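Local coordinates for beta-L-arabinobiosidase (Bacteroides thetaiotaomicron, PDB 5MQR), which probably hydrolyses glycosidic bonds in plant pectin as a beta-L-arabinobiosidase, and belongs to a family generally assigned exo-alpha-sialidase activity, at residues L35-P38 and G43-S46; T39-Q44 and G353-M358; V324-P327 and P333-I336. One frame throughout, in Å; residues are numbered along the deposited sequence.

Contact 1 of 3, residues L35-P38 and G43-S46; sequences LSNP and GQLS. With NA (sodium ion), chain I.
N37 meets G43 and Q44 with both its backbone and its side chain. The N37 N-H runs almost straight (175°) to G43 O at 3.0 Å, and a bridging water donates to that same oxygen and to L35 O, so G43 O is gripped twice. With CG anti to the backbone N (chi1 176°), the N37 side chain crosses that of Q44 obliquely: CB lies 3.6 Å and CG 3.7 Å from Q44 OE1, OD1 accepts from T39 N, and ND2 donates to Q44 OE1 at 2.9 Å. That oxygen lies in the N37 amide plane, whereas the two amides are turned 59° against each other. An amide suits this place because it donates across the loop while accepting from the backbone two residues on. A leucine here is likely to leave Q44 OE1 without this donor and T39 N without its acceptor, the Q44 amide then being held less firmly, from its NE2 end. G43 has a positive phi, and S36 OG sits 3.3 Å from its CA, where a CB would collide. Beyond it, Q44 O binds the sodium ion at 2.5 Å with three waters, E494 O and N495 OD1. The arrangement is that of a compact loop whose backbone carbonyl completes a metal site.

Contact 2 of 3, residues T39-Q44 and G353-M358; sequences TYHDGQ and GEITPM. With NA (sodium ion), chain I.
A type I beta turn from Y40 to G43, closed by G43 N to Y40 O at 3.0 Å, presents H41 and D42 at its two corners to G353 and I355. I355 CD1 lies over one face of the H41 ring, 3.9 Å from its centroid and only 20° off the normal, a CH-pi contact that suits a slim aliphatic tip. The rotation that sets H41 CG anti to its own carbonyl carbon (chi1 -68°) turns the ring to this methyl, while its CB packs 3.4 Å from G353 O. At the ring edge a water joins H41 ND1 to I355 N, and H41 NE2 is bonded to P578 O, which helps fix the ring's rotation. G353 comes so near D42 that a CB would strike D42 CB. D42 OD1 accepts from Q44 N at 3.0 Å, met from above the carboxylate plane, making an Asx turn just ahead of the Q44 carbonyl that binds the sodium ion; OD2 is hydrogen-bonded to S496 OG. The loop leading to strand 52-57 thus rests on the segment that follows strand 349-350, and E354, in a salt bridge to K460 of strand 460-468, packs with T356 on Y434 of strand 431-435.

Contact 3 of 3, residues V324-P327 and P333-I336; sequences VYNP and PLAI
Y325 and A335 form the hydrogen-bonded antiparallel pair at the end of the hairpin made by strands 321-325 and 334-339. Two backbone bonds tie them: Y325 N to A335 O at 3.0 Å and A335 N to Y325 O at 2.8 Å. V324 and I336, the next pair, are non-hydrogen-bonded, and here V324 CA-H leans on A335 O.

Where the strands part, a side chain takes over from the backbone. N326 ND2 donates to P333 O at 3.0 Å, coming from above the carbonyl plane (60° out of it) and bent at the hydrogen (142°). The amide reaches that oxygen because CG stands anti to its own carbonyl carbon (chi1 -58°). ND2 is also bonded to P369 O, so asparagine suits the place by offering two N-H groups to two carbonyls. A CA-H contact from N326 reaches P333 O too.

Apolar contacts lie on both faces. V324, whose side chain shares one face with I336, meets L334 CG with CG1 at 3.8 Å and approaches I336 CG1 with CG2; these three side chains also touch strand 387-393. On the face of Y325 and A335, P327 CG rests on A335 CB at 3.7 Å, the small methyl admitting the ring. The P327 and P333 rings cross at about a right angle, CD to CD 4.0 Å. P333 follows a cis peptide bond. The Y325 ring meets F304, and its hydroxyl is bonded to S337 OG.

All eight residues are buried, so carbonyls such as P333 O need partners inside the protein. P327 has no N-H to continue the ladder; the chemistry is that of a strand pair that ends here, with an asparagine amide and packed prolines holding the two segments together beyond the last backbone bond.

The three contacts gather in one small region, their centres about 10 to 11 Å apart. Contact 1 comes first along the chain and contact 2 starts within the same loop, sharing G43 and Q44 with it beside the sodium ion. Contact 2 then reaches a segment 309 residues further on, after strand 349-350, and contact 3 is nested inside that span, in the antiparallel four-stranded sheet 311-315, 321-325, 334-339 and 349-350. P333 of contact 3 touches both others: S36 of contact 1, and H41, D42 and G353 of contact 2. S36 also packs on P327, and L45 on A335. The early loop is therefore fitted against a sheet built far later in the sequence, joining the N-terminal propeller region to the BNR-like repeats.

Contact 1 of 3, residues L35-P38 and G43-S46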
ATOM      1  N   LEU A  35      13.608 -13.284   8.531  1.00 24.24           N
ATOM      2  CA  LEU A  35      13.770 -14.651   9.060  1.00 24.72           C
ATOM      3  C   LEU A  35      12.799 -14.863  10.201  1.00 24.30           C
ATOM      4  O   LEU A  35      12.476 -13.901  10.914  1.00 24.61           O
ATOM      5  CB  LEU A  35      15.191 -14.869   9.588  1.00 25.05           C
ATOM      6  CG  LEU A  35      16.310 -14.474   8.646  1.00 25.21           C
ATOM      7  CD1 LEU A  35      17.643 -14.743   9.321  1.00 26.05           C
ATOM      8  CD2 LEU A  35      16.191 -15.231   7.328  1.00 25.40           C
ATOM      9  N   SER A  36      12.321 -16.105  10.373  1.00 22.74           N
ATOM     10  CA  SER A  36      11.449 -16.438  11.492  1.00 21.38           C
ATOM     11  C   SER A  36      12.310 -17.004  12.642  1.00 21.03           C
ATOM     12  O   SER A  36      13.200 -17.842  12.421  1.00 21.26           O
ATOM     13  CB  SER A  36      10.390 -17.443  11.032  1.00 21.63           C
ATOM     14  OG  SER A  36       9.488 -17.725  12.072  1.00 21.24           O
ATOM     15  N   ASN A  37      12.069 -16.509  13.852  1.00 20.20           N
ATOM     16  CA  ASN A  37      12.782 -16.919  15.035  1.00 20.44           C
ATOM     17  C   ASN A  37      11.954 -17.983  15.789  1.00 21.02           C
ATOM     18  O   ASN A  37      10.949 -17.646  16.409  1.00 20.06           O
ATOM     19  CB  ASN A  37      13.063 -15.699  15.930  1.00 20.16           C
ATOM     20  CG  ASN A  37      13.721 -16.078  17.251  1.00 20.12           C
ATOM     21  OD1 ASN A  37      14.089 -17.227  17.466  1.00 20.28           O
ATOM     22  ND2 ASN A  37      13.852 -15.120  18.140  1.00 19.99           N
ATOM     23  N   PRO A  38      12.377 -19.268  15.743  1.00 21.95           N
ATOM     24  CA  PRO A  38      11.572 -20.369  16.308  1.00 22.80           C
ATOM     25  C   PRO A  38      11.343 -20.345  17.838  1.00 23.31           C
ATOM     26  O   PRO A  38      10.485 -21.061  18.328  1.00 22.92           O
ATOM     27  CB  PRO A  38      12.354 -21.624  15.904  1.00 22.94           C
ATOM     28  CG  PRO A  38      13.726 -21.163  15.699  1.00 23.42           C
ATOM     29  CD  PRO A  38      13.639 -19.759  15.182  1.00 22.55           C
ATOM     30  N   GLY A  43       7.108 -16.614  15.523  1.00 21.59           N
ATOM     31  CA  GLY A  43       8.379 -16.303  14.833  1.00 21.29           C
ATOM     32  C   GLY A  43       8.917 -14.866  14.915  1.00 21.26           C
ATOM     33  O   GLY A  43       9.894 -14.542  14.249  1.00 20.18           O
ATOM     34  N   GLN A  44       8.289 -14.029  15.742  1.00 21.50           N
ATOM     35  CA  GLN A  44       8.435 -12.583  15.705  1.00 21.95           C
ATOM     36  C   GLN A  44       8.025 -11.991  14.365  1.00 21.67           C
ATOM     37  O   GLN A  44       8.461 -10.918  14.042  1.00 21.85           O
ATOM     38  CB  GLN A  44       9.848 -12.121  16.081  1.00 22.17           C
ATOM     39  CG  GLN A  44      10.280 -12.590  17.442  1.00 22.72           C
ATOM     40  CD  GLN A  44      11.599 -11.960  17.871  1.00 23.10           C
ATOM     41  OE1 GLN A  44      12.654 -12.547  17.698  1.00 22.69           O
ATOM     42  NE2 GLN A  44      11.535 -10.760  18.441  1.00 23.40           N
ATOM     43  N   LEU A  45       7.149 -12.676  13.622  1.00 21.83           N
ATOM     44  CA  LEU A  45       6.599 -12.174  12.371  1.00 20.98           C
ATOM     45  C   LEU A  45       5.339 -11.372  12.636  1.00 21.22           C
ATOM     46  O   LEU A  45       4.461 -11.820  13.366  1.00 21.07           O
ATOM     47  CB  LEU A  45       6.250 -13.325  11.450  1.00 20.59           C
ATOM     48  CG  LEU A  45       7.381 -14.280  11.080  1.00 20.54           C
ATOM     49  CD1 LEU A  45       6.829 -15.362  10.180  1.00 20.24           C
ATOM     50  CD2 LEU A  45       8.546 -13.557  10.396  1.00 20.52           C
ATOM     51  N   SER A  46       5.270 -10.178  12.061  1.00 20.82           N
ATOM     52  CA  SER A  46       4.075  -9.379  12.091  1.00 21.01           C
ATOM     53  C   SER A  46       3.122  -9.953  11.059  1.00 20.45           C
ATOM     54  O   SER A  46       3.554 -10.386   9.989  1.00 19.75           O
ATOM     55  CB  SER A  46       4.390  -7.919  11.752  1.00 21.65           C
ATOM     56  OG  SER A  46       3.262  -7.086  11.988  1.00 22.14           O
TER
HETATM   57 NA    NA I1208       9.124  -8.874  12.690  1.00 30.96          NA
HETATM   58  O   HOH W   1      11.202 -12.701  12.852  1.00 18.52           O
HETATM   59  O   HOH W   2       7.676  -8.864  11.181  1.00 31.45           O
HETATM   60  O   HOH W   3      10.877 -10.281  12.189  1.00 35.68           O
HETATM   61  O   HOH W   4      10.746  -7.226  11.676  1.00 32.14           O

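Contact 2 of 3, residues T39-Q44 and G353-M358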
ATOM      1  N   THR A  39      12.137 -19.558  18.561  1.00 24.39           N
ATOM      2  CA  THR A  39      11.957 -19.305  19.992  1.00 25.41           C
ATOM      3  C   THR A  39      10.598 -18.630  20.320  1.00 25.00           C
ATOM      4  O   THR A  39      10.102 -18.759  21.428  1.00 23.60           O
ATOM      5  CB  THR A  39      13.166 -18.490  20.541  1.00 26.72           C
ATOM      6  OG1 THR A  39      14.305 -19.350  20.583  1.00 28.61           O
ATOM      7  CG2 THR A  39      12.942 -17.982  21.955  1.00 27.76           C
ATOM      8  N   TYR A  40      10.013 -17.914  19.361  1.00 24.62           N
ATOM      9  CA  TYR A  40       8.637 -17.451  19.480  1.00 24.21           C
ATOM     10  C   TYR A  40       7.701 -18.306  18.634  1.00 23.28           C
ATOM     11  O   TYR A  40       8.035 -18.693  17.503  1.00 22.11           O
ATOM     12  CB  TYR A  40       8.522 -16.013  19.002  1.00 25.03           C
ATOM     13  CG  TYR A  40       9.070 -14.941  19.927  1.00 26.34           C
ATOM     14  CD1 TYR A  40      10.443 -14.836  20.200  1.00 26.89           C
ATOM     15  CD2 TYR A  40       8.217 -13.964  20.452  1.00 27.24           C
ATOM     16  CE1 TYR A  40      10.945 -13.816  21.009  1.00 27.70           C
ATOM     17  CE2 TYR A  40       8.695 -12.939  21.257  1.00 27.96           C
ATOM     18  CZ  TYR A  40      10.052 -12.861  21.537  1.00 28.50           C
ATOM     19  OH  TYR A  40      10.476 -11.820  22.341  1.00 29.34           O
ATOM     20  N   HIS A  41       6.488 -18.519  19.152  1.00 22.88           N
ATOM     21  CA  HIS A  41       5.451 -19.249  18.428  1.00 22.67           C
ATOM     22  C   HIS A  41       4.994 -18.544  17.175  1.00 22.12           C
ATOM     23  O   HIS A  41       4.619 -19.214  16.207  1.00 21.35           O
ATOM     24  CB  HIS A  41       4.226 -19.515  19.306  1.00 23.19           C
ATOM     25  CG  HIS A  41       4.478 -20.476  20.429  1.00 23.71           C
ATOM     26  ND1 HIS A  41       3.584 -20.648  21.453  1.00 24.00           N
ATOM     27  CD2 HIS A  41       5.526 -21.285  20.707  1.00 23.92           C
ATOM     28  CE1 HIS A  41       4.053 -21.538  22.302  1.00 24.28           C
ATOM     29  NE2 HIS A  41       5.224 -21.951  21.867  1.00 24.35           N
ATOM     30  N   ASP A  42       5.024 -17.206  17.191  1.00 21.44           N
ATOM     31  CA  ASP A  42       4.709 -16.414  15.992  1.00 20.91           C
ATOM     32  C   ASP A  42       5.942 -16.078  15.159  1.00 20.84           C
ATOM     33  O   ASP A  42       5.839 -15.357  14.185  1.00 20.34           O
ATOM     34  CB  ASP A  42       3.868 -15.145  16.326  1.00 20.67           C
ATOM     35  CG  ASP A  42       4.637 -14.070  17.117  1.00 20.69           C
ATOM     36  OD1 ASP A  42       5.846 -14.209  17.387  1.00 20.99           O
ATOM     37  OD2 ASP A  42       4.006 -13.064  17.499  1.00 20.52           O
ATOM     38  N   GLY A  43       7.108 -16.614  15.523  1.00 21.59           N
ATOM     39  CA  GLY A  43       8.379 -16.303  14.833  1.00 21.29           C
ATOM     40  C   GLY A  43       8.917 -14.866  14.915  1.00 21.26           C
ATOM     41  O   GLY A  43       9.894 -14.542  14.249  1.00 20.18           O
ATOM     42  N   GLN A  44       8.289 -14.029  15.742  1.00 21.50           N
ATOM     43  CA  GLN A  44       8.435 -12.583  15.705  1.00 21.95           C
ATOM     44  C   GLN A  44       8.025 -11.991  14.365  1.00 21.67           C
ATOM     45  O   GLN A  44       8.461 -10.918  14.042  1.00 21.85           O
ATOM     46  CB  GLN A  44       9.848 -12.121  16.081  1.00 22.17           C
ATOM     47  CG  GLN A  44      10.280 -12.590  17.442  1.00 22.72           C
ATOM     48  CD  GLN A  44      11.599 -11.960  17.871  1.00 23.10           C
ATOM     49  OE1 GLN A  44      12.654 -12.547  17.698  1.00 22.69           O
ATOM     50  NE2 GLN A  44      11.535 -10.760  18.441  1.00 23.40           N
ATOM     51  N   GLY A 353       0.004 -17.664  14.248  1.00 20.87           N
ATOM     52  CA  GLY A 353       1.132 -17.618  15.176  1.00 21.31           C
ATOM     53  C   GLY A 353       0.892 -18.185  16.550  1.00 22.04           C
ATOM     54  O   GLY A 353       1.773 -18.114  17.404  1.00 22.13           O
ATOM     55  N   GLU A 354      -0.287 -18.765  16.752  1.00 23.27           N
ATOM     56  CA  GLU A 354      -0.667 -19.411  18.016  1.00 24.21           C
ATOM     57  C   GLU A 354      -0.451 -20.929  17.936  1.00 23.88           C
ATOM     58  O   GLU A 354      -0.495 -21.517  16.847  1.00 23.49           O
ATOM     59  CB  GLU A 354      -2.146 -19.126  18.296  1.00 25.81           C
ATOM     60  CG  GLU A 354      -2.483 -17.643  18.441  1.00 27.39           C
ATOM     61  CD  GLU A 354      -1.937 -17.043  19.733  1.00 29.83           C
ATOM     62  OE1 GLU A 354      -1.850 -17.778  20.745  1.00 31.58           O
ATOM     63  OE2 GLU A 354      -1.610 -15.828  19.761  1.00 31.56           O
ATOM     64  N   ILE A 355      -0.191 -21.559  19.081  1.00 23.17           N
ATOM     65  CA  ILE A 355      -0.143 -23.006  19.152  1.00 22.90           C
ATOM     66  C   ILE A 355      -1.002 -23.436  20.340  1.00 22.86           C
ATOM     67  O   ILE A 355      -0.574 -23.348  21.508  1.00 22.99           O
ATOM     68  CB  ILE A 355       1.287 -23.579  19.307  1.00 23.42           C
ATOM     69  CG1 ILE A 355       2.233 -23.082  18.205  1.00 23.25           C
ATOM     70  CG2 ILE A 355       1.257 -25.116  19.318  1.00 23.52           C
ATOM     71  CD1 ILE A 355       3.675 -23.518  18.398  1.00 23.18           C
ATOM     72  N   THR A 356      -2.211 -23.897  20.031  1.00 22.39           N
ATOM     73  CA  THR A 356      -3.029 -24.644  20.969  1.00 22.65           C
ATOM     74  C   THR A 356      -2.155 -25.763  21.570  1.00 22.89           C
ATOM     75  O   THR A 356      -1.387 -26.389  20.837  1.00 23.25           O
ATOM     76  CB  THR A 356      -4.229 -25.283  20.239  1.00 22.67           C
ATOM     77  OG1 THR A 356      -4.861 -24.306  19.396  1.00 22.02           O
ATOM     78  CG2 THR A 356      -5.246 -25.809  21.225  1.00 23.18           C
ATOM     79  N   PRO A 357      -2.229 -25.993  22.893  1.00 22.91           N
ATOM     80  CA  PRO A 357      -1.565 -27.189  23.420  1.00 23.29           C
ATOM     81  C   PRO A 357      -2.189 -28.473  22.823  1.00 23.40           C
ATOM     82  O   PRO A 357      -3.402 -28.518  22.641  1.00 23.37           O
ATOM     83  CB  PRO A 357      -1.810 -27.117  24.932  1.00 23.57           C
ATOM     84  CG  PRO A 357      -2.554 -25.875  25.208  1.00 23.55           C
ATOM     85  CD  PRO A 357      -3.043 -25.315  23.911  1.00 23.11           C
HETATM   86  N   MSE A 358      -1.356 -29.484  22.489  1.00 23.17           N
HETATM   87  CA  MSE A 358      -1.883 -30.767  22.046  1.00 23.72           C
HETATM   88  C   MSE A 358      -2.479 -31.459  23.248  1.00 23.85           C
HETATM   89  O   MSE A 358      -1.785 -31.764  24.210  1.00 23.95           O
HETATM   90  CB  MSE A 358      -0.781 -31.632  21.458  1.00 24.29           C
HETATM   91  CG  MSE A 358      -1.292 -32.949  20.855  1.00 24.89           C
HETATM   92 SE   MSE A 358       0.246 -34.091  20.394  1.00 26.56          SE
HETATM   93  CE  MSE A 358       1.188 -32.958  19.093  1.00 25.90           C
TER
HETATM   94 NA    NA I1208       9.124  -8.874  12.690  1.00 30.96          NA
HETATM   95  O   HOH W   5       0.945 -19.835  21.243  1.00 27.93           O
HETATM   96  O   HOH W   6       2.311 -20.881  15.483  1.00 31.30           O
HETATM   97  O   HOH W   3      10.877 -10.281  12.189  1.00 35.68           O
HETATM   98  O   HOH W   2       7.676  -8.864  11.181  1.00 31.45           O
HETATM   99  O   HOH W   4      10.746  -7.226  11.676  1.00 32.14           O

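Contact 3 of 3, residues V324-P327 and P333-I336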
ATOM      1  N   VAL A 324       2.397 -20.178   1.389  1.00 21.99           N
ATOM      2  CA  VAL A 324       2.039 -20.323   2.802  1.00 21.71           C
ATOM      3  C   VAL A 324       2.707 -21.589   3.304  1.00 21.61           C
ATOM      4  O   VAL A 324       2.645 -22.629   2.660  1.00 21.89           O
ATOM      5  CB  VAL A 324       0.509 -20.370   2.991  1.00 22.18           C
ATOM      6  CG1 VAL A 324       0.132 -20.535   4.456  1.00 22.01           C
ATOM      7  CG2 VAL A 324      -0.097 -19.075   2.442  1.00 22.41           C
ATOM      8  N   TYR A 325       3.405 -21.471   4.425  1.00 21.21           N
ATOM      9  CA  TYR A 325       4.307 -22.513   4.893  1.00 20.72           C
ATOM     10  C   TYR A 325       4.806 -22.228   6.291  1.00 20.23           C
ATOM     11  O   TYR A 325       4.694 -21.113   6.772  1.00 19.55           O
ATOM     12  CB  TYR A 325       5.514 -22.666   3.962  1.00 21.08           C
ATOM     13  CG  TYR A 325       6.403 -21.438   3.764  1.00 20.65           C
ATOM     14  CD1 TYR A 325       5.963 -20.332   3.034  1.00 20.80           C
ATOM     15  CD2 TYR A 325       7.695 -21.398   4.263  1.00 20.76           C
ATOM     16  CE1 TYR A 325       6.786 -19.218   2.819  1.00 20.66           C
ATOM     17  CE2 TYR A 325       8.519 -20.288   4.059  1.00 20.82           C
ATOM     18  CZ  TYR A 325       8.058 -19.203   3.332  1.00 20.50           C
ATOM     19  OH  TYR A 325       8.846 -18.115   3.153  1.00 20.14           O
ATOM     20  N   ASN A 326       5.379 -23.255   6.914  1.00 20.43           N
ATOM     21  CA  ASN A 326       6.161 -23.107   8.148  1.00 20.75           C
ATOM     22  C   ASN A 326       7.575 -22.684   7.724  1.00 20.50           C
ATOM     23  O   ASN A 326       8.263 -23.480   7.113  1.00 20.52           O
ATOM     24  CB  ASN A 326       6.212 -24.418   8.954  1.00 21.14           C
ATOM     25  CG  ASN A 326       4.818 -24.940   9.323  1.00 21.65           C
ATOM     26  OD1 ASN A 326       4.310 -25.919   8.719  1.00 22.59           O
ATOM     27  ND2 ASN A 326       4.190 -24.297  10.314  1.00 21.03           N
ATOM     28  N   PRO A 327       7.998 -21.442   8.056  1.00 20.46           N
ATOM     29  CA  PRO A 327       9.300 -20.898   7.684  1.00 20.82           C
ATOM     30  C   PRO A 327      10.383 -21.360   8.673  1.00 21.62           C
ATOM     31  O   PRO A 327      11.115 -20.552   9.253  1.00 21.43           O
ATOM     32  CB  PRO A 327       9.053 -19.388   7.755  1.00 20.31           C
ATOM     33  CG  PRO A 327       8.148 -19.263   8.934  1.00 20.18           C
ATOM     34  CD  PRO A 327       7.252 -20.466   8.886  1.00 20.06           C
ATOM     35  N   PRO A 333       5.810 -20.622  13.062  1.00 20.08           N
ATOM     36  CA  PRO A 333       4.396 -20.334  12.804  1.00 19.94           C
ATOM     37  C   PRO A 333       4.002 -20.768  11.402  1.00 19.63           C
ATOM     38  O   PRO A 333       4.792 -21.388  10.694  1.00 18.93           O
ATOM     39  CB  PRO A 333       4.342 -18.817  12.894  1.00 19.76           C
ATOM     40  CG  PRO A 333       5.687 -18.407  12.341  1.00 20.08           C
ATOM     41  CD  PRO A 333       6.669 -19.472  12.729  1.00 20.07           C
ATOM     42  N   LEU A 334       2.778 -20.456  11.024  1.00 19.74           N
ATOM     43  CA  LEU A 334       2.373 -20.578   9.635  1.00 20.58           C
ATOM     44  C   LEU A 334       2.507 -19.158   9.086  1.00 20.54           C
ATOM     45  O   LEU A 334       1.964 -18.211   9.678  1.00 21.06           O
ATOM     46  CB  LEU A 334       0.944 -21.077   9.514  1.00 20.84           C
ATOM     47  CG  LEU A 334       0.505 -21.542   8.123  1.00 21.27           C
ATOM     48  CD1 LEU A 334       1.271 -22.796   7.729  1.00 21.95           C
ATOM     49  CD2 LEU A 334      -0.984 -21.831   8.117  1.00 21.57           C
ATOM     50  N   ALA A 335       3.257 -19.020   7.999  1.00 20.17           N
ATOM     51  CA  ALA A 335       3.637 -17.724   7.453  1.00 20.06           C
ATOM     52  C   ALA A 335       3.249 -17.623   5.984  1.00 19.78           C
ATOM     53  O   ALA A 335       2.901 -18.618   5.345  1.00 20.02           O
ATOM     54  CB  ALA A 335       5.142 -17.542   7.610  1.00 20.31           C
ATOM     55  N   ILE A 336       3.327 -16.410   5.465  1.00 19.38           N
ATOM     56  CA  ILE A 336       3.017 -16.113   4.081  1.00 19.20           C
ATOM     57  C   ILE A 336       4.154 -15.257   3.494  1.00 19.47           C
ATOM     58  O   ILE A 336       4.676 -14.336   4.151  1.00 18.87           O
ATOM     59  CB  ILE A 336       1.640 -15.419   3.914  1.00 19.13           C
ATOM     60  CG1 ILE A 336       1.334 -15.175   2.416  1.00 19.75           C
ATOM     61  CG2 ILE A 336       1.536 -14.117   4.727  1.00 18.54           C
ATOM     62  CD1 ILE A 336      -0.083 -14.699   2.143  1.00 20.28           C
TER